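PDB 6RQA: iminosuccinate reductase from Paracoccus denitrificans, which catalyses the NADH-dependent reduction of iminosuccinate to L-aspartate in the beta-hydroxyaspartate cycle of glyoxylate assimilation. Local coordinates for residues 281-285 / 286-290; 138-141 / 142-146. All coordinates share one frame; numbering follows the deposited sequence.

Overall arrangement
Both interactions are local contacts of the NAD-binding Rossmann-type domain, one a 3-10 turn, the other near the end of a helix. Interaction 2 (138-141 / 142-146) lies in the C-terminal part of helix 125-143, which leads to strand 150-154 of the parallel sheet. Interaction 1 (281-285 / 286-290) opens strand 288-290, outermost in that sheet within the chain. Their centres are about 20 Å apart, their nearest atoms about 7 Å. Helix 291-295 relates them: it follows strand 288-290 and packs on Ser-139, Tyr-142 and Leu-143. The side chains of Val-288 and Ser-139 lie about 14 and 11 Å from NAD, and about 10 and 6 Å from those of NAD-binding Gly-312 and Met-240, respectively.

Interaction 1 of 2, residues 281-285 / 286-290; sequences GLIRE and DQVGE
Arg-284 and Asp-286 each fold CG back over their own main chain, flanked by N and C (chi1 44° and 42°), which brings a guanidinium and a carboxylate together on one side of a short 3-10 turn. The turn leads from the loop after helix 275-279 into the short, weakly bonded strand 288-290, outermost in the Rossmann-type parallel sheet within this chain. From CG to NE the arginine chain is extended, and its NE meets Asp-286 OD2 at 3.1 Å, near the guanidinium plane. This salt bridge is poorly directed, and its hydrogen bond is weak.

Gln-287 comes from another direction. Its amide nitrogen NE2 sits 3.3 Å above the Arg-284 guanidinium plane, over the centre of the group, with the two planes 37° apart. This is contact over a face and not a hydrogen bond, since both groups present donors. The other end of the amide faces the backbone: OE1 accepts a weak bond from Arg-284 N at 3.3 Å and also rests 3.4 Å from Ile-283 CB. Gln-287 thus touches Arg-284 at both its main chain and its charged end.

Two successive backbone bonds, each from residue i+3 back to residue i as in a 3-10 turn, define the bend: Gln-287 N to Arg-284 O at 2.9 Å, and Val-288 N to Glu-285 O at 3.2 Å.

The polar groups lie on the exposed side, whereas Ile-283 and Val-288 are buried. Both cover Ile-260 of the adjacent strand 259-262; Val-288 also packs on Val-265 and Ser-268 of helix 265-270. Beyond the turn, Gly-289 bonds through its backbone to Ile-260, and Glu-290 pairs with Arg-53. On the buried side the two side chains meet loosely, Ile-283 CD1 lying 4.4 Å from Val-288 CG2.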
# COMPACT_ATOMS: atom_id res chain seq x y z
N GLY A 281 21.24 2.70 24.27
CA GLY A 281 21.86 3.99 24.47
C GLY A 281 23.29 4.09 24.01
O GLY A 281 23.93 5.12 24.24
N LEU A 282 23.82 3.04 23.37
CA LEU A 282 25.21 3.08 22.91
C LEU A 282 25.41 4.11 21.82
O LEU A 282 26.49 4.71 21.73
CB LEU A 282 25.62 1.69 22.42
CG LEU A 282 25.66 0.58 23.47
CD1 LEU A 282 25.68 -0.79 22.82
CD2 LEU A 282 26.87 0.76 24.38
N ILE A 283 24.41 4.34 20.97
CA ILE A 283 24.47 5.32 19.91
C ILE A 283 23.16 6.10 19.87
O ILE A 283 22.15 5.69 20.45
CB ILE A 283 24.74 4.69 18.52
CG1 ILE A 283 23.62 3.70 18.17
CG2 ILE A 283 26.10 4.01 18.50
CD1 ILE A 283 23.71 3.16 16.77
N ARG A 284 23.19 7.23 19.17
CA ARG A 284 22.00 8.03 18.91
C ARG A 284 21.79 8.12 17.40
O ARG A 284 22.72 7.95 16.61
CB ARG A 284 22.12 9.43 19.53
CG ARG A 284 23.47 10.10 19.31
CD ARG A 284 23.54 11.42 20.05
NE ARG A 284 24.81 12.12 19.83
CZ ARG A 284 25.88 11.97 20.60
NH1 ARG A 284 26.99 12.64 20.32
NH2 ARG A 284 25.85 11.16 21.64
N GLU A 285 20.54 8.39 17.01
CA GLU A 285 20.17 8.31 15.60
C GLU A 285 20.90 9.34 14.75
O GLU A 285 21.04 9.14 13.54
CB GLU A 285 18.66 8.46 15.43
CG GLU A 285 18.12 9.85 15.70
CD GLU A 285 16.87 10.16 14.89
OE1 GLU A 285 16.86 9.85 13.68
OE2 GLU A 285 15.90 10.70 15.46
N ASP A 286 21.46 10.36 15.39
CA ASP A 286 22.15 11.40 14.57
C ASP A 286 23.55 10.92 14.24
O ASP A 286 24.20 11.52 13.43
CB ASP A 286 22.04 12.81 15.15
CG ASP A 286 22.21 12.89 16.64
OD1 ASP A 286 21.26 13.29 17.30
OD2 ASP A 286 23.31 12.61 17.12
N GLN A 287 23.99 9.86 14.89
CA GLN A 287 25.27 9.25 14.56
C GLN A 287 25.16 8.22 13.44
O GLN A 287 26.16 7.58 13.10
CB GLN A 287 25.87 8.59 15.80
CG GLN A 287 26.25 9.56 16.90
CD GLN A 287 26.75 8.87 18.15
OE1 GLN A 287 26.40 7.71 18.41
NE2 GLN A 287 27.56 9.56 18.94
N VAL A 288 23.97 8.05 12.86
CA VAL A 288 23.74 7.09 11.79
C VAL A 288 23.73 7.87 10.48
O VAL A 288 22.82 8.65 10.21
CB VAL A 288 22.43 6.33 12.00
CG1 VAL A 288 22.16 5.40 10.83
CG2 VAL A 288 22.47 5.55 13.30
N GLY A 289 24.75 7.64 9.65
CA GLY A 289 24.88 8.35 8.39
C GLY A 289 24.05 7.74 7.28
O GLY A 289 23.30 6.78 7.47
N GLU A 290 24.19 8.32 6.10
CA GLU A 290 23.48 7.88 4.90
C GLU A 290 24.49 7.47 3.84
O GLU A 290 25.39 8.25 3.50
CB GLU A 290 22.57 8.99 4.36
CG GLU A 290 21.51 9.47 5.34
CD GLU A 290 20.66 10.59 4.77
OE1 GLU A 290 20.85 10.93 3.58
OE2 GLU A 290 19.81 11.12 5.51

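Interaction 2 of 2, residues 138-141 / 142-146; sequences VSIK and YLAPK
Over one face of the Tyr-142 ring lies CG of Lys-141, 4.2 Å above the plane and offset toward the rim, and Lys-141 CD passes CE2; Val-138 O lies at the ring edge, in plane and 3.2 Å from Tyr-142 CD2. Val-138 CG1 adds an apolar contact to the same ring atom at 3.9 Å. With CG opposite the backbone N (chi1 -180°) and the rest extended, Lys-141 runs beside the tyrosine; NZ forms a salt bridge with Glu-44 OE1, and Tyr-142 OH a hydrogen bond with the same oxygen.

Here helix 125-143 gives way to loop. Tyr-142 N bonds to Val-138 O at 3.2 Å in the alpha-helical pattern. Leu-143 N is shared weakly between Ser-139 O and Ile-140 O, a mix of alpha and 3-10 bonding. Ile-140 O also receives Ala-144 N at 3.0 Å; Ala-144 CB packs against Ile-140 CG2 at 3.9 Å.

Ser-139 OG bonds to Ser-136 O and to His-236 NE2, tying the helix to strand 235-239. Helix 36-51 meets Val-138 and Lys-141, helix 291-295 meets Ser-139, Tyr-142 and Leu-143, and strand 235-239 of the parallel sheet touches Ser-139, Ile-140 and Leu-143.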
# COMPACT_ATOMS: atom_id res chain seq x y z
N VAL A 138 26.98 -1.32 -3.59
CA VAL A 138 27.21 0.12 -3.59
C VAL A 138 27.99 0.53 -2.35
O VAL A 138 28.94 1.32 -2.43
CB VAL A 138 25.87 0.88 -3.70
CG1 VAL A 138 26.09 2.37 -3.49
CG2 VAL A 138 25.23 0.63 -5.05
N SER A 139 27.62 -0.01 -1.19
CA SER A 139 28.36 0.29 0.04
C SER A 139 29.79 -0.20 -0.05
O SER A 139 30.70 0.42 0.51
CB SER A 139 27.66 -0.34 1.24
OG SER A 139 27.79 -1.75 1.23
N ILE A 140 30.02 -1.32 -0.74
CA ILE A 140 31.38 -1.82 -0.92
C ILE A 140 32.20 -0.84 -1.76
O ILE A 140 33.32 -0.47 -1.39
CB ILE A 140 31.37 -3.22 -1.55
CG1 ILE A 140 30.78 -4.24 -0.57
CG2 ILE A 140 32.77 -3.64 -1.97
CD1 ILE A 140 30.69 -5.64 -1.13
N LYS A 141 31.64 -0.39 -2.88
CA LYS A 141 32.36 0.51 -3.77
C LYS A 141 32.77 1.80 -3.07
O LYS A 141 33.83 2.36 -3.37
CB LYS A 141 31.52 0.82 -5.00
CG LYS A 141 32.19 1.75 -6.00
CD LYS A 141 31.23 2.15 -7.11
CE LYS A 141 31.86 3.18 -8.04
NZ LYS A 141 30.91 3.60 -9.11
N TYR A 142 31.96 2.28 -2.12
CA TYR A 142 32.19 3.57 -1.50
C TYR A 142 32.73 3.50 -0.08
O TYR A 142 33.13 4.53 0.46
CB TYR A 142 30.90 4.40 -1.50
CG TYR A 142 30.50 4.91 -2.87
CD1 TYR A 142 31.05 6.08 -3.39
CD2 TYR A 142 29.57 4.22 -3.64
CE1 TYR A 142 30.69 6.54 -4.64
CE2 TYR A 142 29.20 4.68 -4.90
CZ TYR A 142 29.76 5.84 -5.39
OH TYR A 142 29.40 6.31 -6.63
N LEU A 143 32.77 2.32 0.55
CA LEU A 143 33.20 2.21 1.94
C LEU A 143 34.23 1.11 2.21
O LEU A 143 34.78 1.09 3.32
CB LEU A 143 32.00 1.99 2.86
CG LEU A 143 30.88 3.04 2.81
CD1 LEU A 143 29.69 2.58 3.63
CD2 LEU A 143 31.38 4.39 3.31
N ALA A 144 34.49 0.22 1.27
CA ALA A 144 35.41 -0.88 1.53
C ALA A 144 36.83 -0.36 1.74
O ALA A 144 37.22 0.66 1.15
CB ALA A 144 35.40 -1.89 0.39
N PRO A 145 37.63 -1.03 2.57
CA PRO A 145 39.02 -0.62 2.75
C PRO A 145 39.79 -0.69 1.44
O PRO A 145 39.49 -1.50 0.56
CB PRO A 145 39.56 -1.62 3.78
CG PRO A 145 38.34 -2.12 4.49
CD PRO A 145 37.26 -2.14 3.46
N LYS A 146 40.80 0.16 1.33
CA LYS A 146 41.61 0.23 0.12
C LYS A 146 42.34 -1.09 -0.11
O LYS A 146 43.09 -1.55 0.76
CB LYS A 146 42.60 1.38 0.21
CG LYS A 146 42.93 1.82 1.63
CD LYS A 146 42.30 3.17 1.97
CE LYS A 146 41.04 3.02 2.81
NZ LYS A 146 41.34 2.50 4.17